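Local coordinates for protein SmhB (Serratia marcescens, PDB 6ZZ5) that is the B component of the tripartite alpha-pore-forming toxin Smh, captured here in soluble form, and probably helps build its membrane pore, at residues I144-N147 and L148-V152; Y7-D10 and G11-A14. All blocks are in the same frame, centred on the assembly; numbering follows the deposited sequence. Where two conformers were deposited one is given.

Contact 1: I144-N147 and L148-V152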
loop_
_atom_site.group_PDB
_atom_site.type_symbol
_atom_site.label_atom_id
_atom_site.label_comp_id
_atom_site.label_asym_id
_atom_site.label_seq_id
_atom_site.Cartn_x
_atom_site.Cartn_y
_atom_site.Cartn_z
ATOM N N ILE A 144 -19.637 -18.254 -2.628
ATOM C CA ILE A 144 -19.071 -19.599 -2.346
ATOM C C ILE A 144 -19.258 -19.926 -0.851
ATOM O O ILE A 144 -19.622 -21.037 -0.508
ATOM C CB ILE A 144 -17.595 -19.652 -2.781
ATOM C CG1 ILE A 144 -17.455 -19.400 -4.292
ATOM C CG2 ILE A 144 -16.967 -20.982 -2.360
ATOM C CD1 ILE A 144 -16.070 -19.110 -4.763
ATOM N N VAL A 145 -18.982 -18.964 0.019
ATOM C CA VAL A 145 -19.028 -19.112 1.486
ATOM C C VAL A 145 -20.472 -19.363 1.914
ATOM O O VAL A 145 -20.687 -20.277 2.748
ATOM C CB VAL A 145 -18.447 -17.868 2.193
ATOM C CG1 VAL A 145 -18.452 -18.087 3.704
ATOM C CG2 VAL A 145 -17.043 -17.535 1.713
ATOM N N VAL A 146 -21.418 -18.584 1.388
ATOM C CA VAL A 146 -22.854 -18.743 1.727
ATOM C C VAL A 146 -23.272 -20.156 1.288
ATOM O O VAL A 146 -23.889 -20.831 2.106
ATOM C CB VAL A 146 -23.742 -17.655 1.101
ATOM C CG1 VAL A 146 -25.199 -17.895 1.415
ATOM C CG2 VAL A 146 -23.317 -16.261 1.564
ATOM N N ASN A 147 -22.904 -20.579 0.076
ATOM C CA ASN A 147 -23.316 -21.897 -0.476
ATOM C C ASN A 147 -22.764 -23.003 0.432
ATOM O O ASN A 147 -23.501 -23.920 0.733
ATOM C CB ASN A 147 -22.866 -22.067 -1.928
ATOM C CG ASN A 147 -23.671 -21.204 -2.874
ATOM O OD1 ASN A 147 -24.849 -20.962 -2.625
ATOM N ND2 ASN A 147 -23.062 -20.764 -3.968
ATOM N N LEU A 148 -21.503 -22.913 0.820
ATOM C CA LEU A 148 -20.836 -23.900 1.693
ATOM C C LEU A 148 -21.544 -23.914 3.042
ATOM O O LEU A 148 -21.830 -25.030 3.500
ATOM C CB LEU A 148 -19.355 -23.611 1.860
ATOM C CG LEU A 148 -18.632 -24.471 2.881
ATOM C CD1 LEU A 148 -18.626 -25.932 2.446
ATOM C CD2 LEU A 148 -17.213 -23.979 3.041
ATOM N N ASN A 149 -21.884 -22.755 3.603
ATOM C CA ASN A 149 -22.646 -22.706 4.875
ATOM C C ASN A 149 -23.984 -23.433 4.682
ATOM O O ASN A 149 -24.356 -24.228 5.586
ATOM C CB ASN A 149 -22.845 -21.291 5.426
ATOM C CG ASN A 149 -22.990 -21.293 6.936
ATOM O OD1 ASN A 149 -22.362 -22.104 7.604
ATOM N ND2 ASN A 149 -23.867 -20.468 7.471
ATOM N N ASN A 150 -24.665 -23.223 3.559
ATOM C CA ASN A 150 -25.943 -23.956 3.250
ATOM C C ASN A 150 -25.718 -25.467 3.154
ATOM O O ASN A 150 -26.484 -26.249 3.773
ATOM C CB ASN A 150 -26.632 -23.438 1.991
ATOM C CG ASN A 150 -27.142 -22.030 2.193
ATOM O OD1 ASN A 150 -27.407 -21.636 3.328
ATOM N ND2 ASN A 150 -27.247 -21.264 1.116
ATOM N N VAL A 151 -24.677 -25.902 2.453
ATOM C CA VAL A 151 -24.402 -27.359 2.295
ATOM C C VAL A 151 -24.284 -27.981 3.679
ATOM O O VAL A 151 -24.814 -29.061 3.844
ATOM C CB VAL A 151 -23.150 -27.652 1.447
ATOM C CG1 VAL A 151 -22.720 -29.108 1.550
ATOM C CG2 VAL A 151 -23.355 -27.263 -0.014
ATOM N N VAL A 152 -23.604 -27.365 4.638
ATOM C CA VAL A 152 -23.421 -27.994 5.984
ATOM C C VAL A 152 -24.559 -27.602 6.946
ATOM O O VAL A 152 -24.366 -27.840 8.128
ATOM C CB VAL A 152 -22.044 -27.663 6.603
ATOM C CG1 VAL A 152 -20.891 -28.231 5.782
ATOM C CG2 VAL A 152 -21.869 -26.167 6.846
#
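V146 and N150 lie side by side, one turn apart, on the last two turns of helix 99-151, part of the long helical bundle of this alpha-pore-forming toxin. CG1 of V146 stands 4.0 Å from ND2 of N150, and both side chains point the same way. With CG1 anti to the backbone N (chi1 177°), this methyl is set alongside the N150 amide. The backbone between them is regular alpha helix. N150 N donates to V146 O at 2.9 Å. The amide of N150 also lays its face over this oxygen, with CG 3.5 Å from V146 O. This is a packing contact. CG of N150 lies beside its own backbone N (chi1 -67°), which turns the amide toward the preceding turn.

The other three i to i+4 bonds run L148 to I144, N149 to V145 and V151 to N147. L148 N reaches I144 O at 3.0 Å. CB of L148 rests 3.5 Å from the same oxygen. The CG2 methyl of V151 sits 3.4 Å from N147 O, the acceptor of V151 N.

The L148 side chain leads out of the turn to F37 and L43 in the loop before helix 44-92, to S46 of that helix and to A257 of helix 252-300. I144 meets Q49 and I50 of helix 44-92, while V145 and N149 pack on L159 of helix 156-184. This places the turn between neighbouring helices on its buried side; N147, N150 and V151 are on the exposed side.

Past V151 the chain leaves helical geometry at V152, whose N still bonds to L148 O. The following turn is held by asparagines. N156, at the start of the next helix, accepts from ND2 of N149 through OD1 and donates from ND2 to OD1 of N150.

Contact 2: Y7-D10 and G11-A14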
loop_
_atom_site.group_PDB
_atom_site.type_symbol
_atom_site.label_atom_id
_atom_site.label_comp_id
_atom_site.label_asym_id
_atom_site.label_seq_id
_atom_site.Cartn_x
_atom_site.Cartn_y
_atom_site.Cartn_z
ATOM N N TYR A 7 2.410 19.567 -2.110
ATOM C CA TYR A 7 1.436 18.544 -2.564
ATOM C C TYR A 7 2.230 17.354 -3.102
ATOM O O TYR A 7 1.855 16.216 -2.806
ATOM C CB TYR A 7 0.519 19.024 -3.691
ATOM C CG TYR A 7 -0.574 19.996 -3.369
ATOM C CD1 TYR A 7 -1.308 19.899 -2.195
ATOM C CD2 TYR A 7 -0.965 20.953 -4.306
ATOM C CE1 TYR A 7 -2.358 20.770 -1.930
ATOM C CE2 TYR A 7 -1.982 21.862 -4.039
ATOM C CZ TYR A 7 -2.691 21.755 -2.852
ATOM O OH TYR A 7 -3.711 22.626 -2.592
ATOM N N MET A 8 3.284 17.612 -3.899
ATOM C CA MET A 8 4.220 16.573 -4.396
ATOM C C MET A 8 4.773 15.757 -3.222
ATOM O O MET A 8 4.765 14.521 -3.300
ATOM C CB MET A 8 5.367 17.145 -5.221
ATOM C CG MET A 8 4.902 17.780 -6.580
ATOM S SD MET A 8 4.376 16.548 -7.799
ATOM C CE MET A 8 6.022 15.845 -8.091
ATOM N N ASN A 9 5.299 16.422 -2.210
ATOM C CA ASN A 9 5.924 15.760 -1.061
ATOM C C ASN A 9 4.870 14.915 -0.335
ATOM O O ASN A 9 5.187 13.762 0.018
ATOM C CB ASN A 9 6.582 16.775 -0.123
ATOM C CG ASN A 9 7.464 16.063 0.867
ATOM O OD1 ASN A 9 8.392 15.343 0.480
ATOM N ND2 ASN A 9 7.208 16.297 2.139
ATOM N N ASP A 10 3.681 15.469 -0.077
ATOM C CA ASP A 10 2.631 14.742 0.673
ATOM C C ASP A 10 2.165 13.544 -0.154
ATOM O O ASP A 10 1.927 12.510 0.453
ATOM C CB ASP A 10 1.438 15.638 0.995
ATOM C CG ASP A 10 1.771 16.711 2.012
ATOM O OD1 ASP A 10 2.815 16.577 2.730
ATOM O OD2 ASP A 10 0.994 17.665 2.072
ATOM N N GLY A 11 2.011 13.713 -1.474
ATOM C CA GLY A 11 1.613 12.606 -2.385
ATOM C C GLY A 11 2.603 11.465 -2.342
ATOM O O GLY A 11 2.178 10.258 -2.290
ATOM N N MET A 12 3.893 11.814 -2.433
ATOM C CA MET A 12 4.995 10.837 -2.438
ATOM C C MET A 12 4.998 10.071 -1.095
ATOM O O MET A 12 5.154 8.843 -1.133
ATOM C CB MET A 12 6.333 11.542 -2.630
ATOM C CG MET A 12 7.449 10.594 -2.572
ATOM S SD MET A 12 9.008 11.435 -2.854
ATOM C CE MET A 12 9.248 12.357 -1.347
ATOM N N ASN A 13 4.915 10.767 0.032
ATOM C CA ASN A 13 4.959 10.136 1.371
ATOM C C ASN A 13 3.752 9.179 1.510
ATOM O O ASN A 13 3.977 8.028 1.962
ATOM C CB ASN A 13 4.970 11.153 2.508
ATOM C CG ASN A 13 6.276 11.930 2.619
ATOM O OD1 ASN A 13 7.294 11.531 2.050
ATOM N ND2 ASN A 13 6.250 13.005 3.399
ATOM N N ALA A 14 2.549 9.614 1.104
ATOM C CA ALA A 14 1.303 8.829 1.292
ATOM C C ALA A 14 1.327 7.607 0.370
ATOM O O ALA A 14 0.986 6.512 0.828
ATOM C CB ALA A 14 0.087 9.689 1.063
HETATM O O HOH W 1 9.370 13.303 1.859
HETATM O O HOH W 2 8.173 15.080 4.387
HETATM O O HOH W 3 3.552 13.888 4.198
#
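N9 meets M12 and N13, three and four residues on, one turn along helix 4-30, a helix of the toxin's bundle. The tight part is the backbone and the M12 face. G11, M12, N13 and A14 each donate N-H to the carbonyl four residues earlier; the shortest bond is G11 N to Y7 O, 2.8 Å. G11 brings no side chain to this turn.

The M12 chain is extended through its first two torsions and bends only at the thioether (chi3 72°). The bend carries CE to 3.6 Å from OD1 of N9. M12 is also packed by V76 and I79 of helix 44-92 and by T328 and I331 of helix 321-336. M8 fills the same buried side against I79 and W285, and N9 touches V324.

The wetter side is built on side-chain amides. The planes of N9 and N13 stand 73° apart, with their ND2 atoms 3.7 Å from each other. Water bridges them instead. One water donates to OD1 of N9 at 2.6 Å and to OD1 of N13 at 2.7 Å. A second accepts from ND2 of N9 at 2.7 Å and from ND2 of N13 at 3.0 Å. A third accepts from ND2 of N13 and donates to OD1 of D10, at a longer 3.2 Å.

ND2 of N13 therefore serves two waters. The two bridges between the asparagines pair oxygen with oxygen and nitrogen with nitrogen through water, and hold the two amides in place relative to each other. N9, although buried, has both its polar side-chain atoms bonded to water.

How the contacts relate
From the N terminus the chain enters contact 2 first, near the start of helix 4-30. It then passes through helix 44-92 and most of helix 99-151 before reaching contact 1 at that helix's end. Each contact closes only a local helical turn, so the two lie in series and neither nest nor cross. Their centres are 45 Å apart, on opposite sides of the chain's centre, and their nearest atoms about 30 Å apart. Helices 44-92 and 252-300 border both sites. Residues 7-14 also meet helix 321-336, while residues 144-152 lead into helix 156-184. All four segments belong to the part of the chain related to the Bacillus haemolytic enterotoxin HBL.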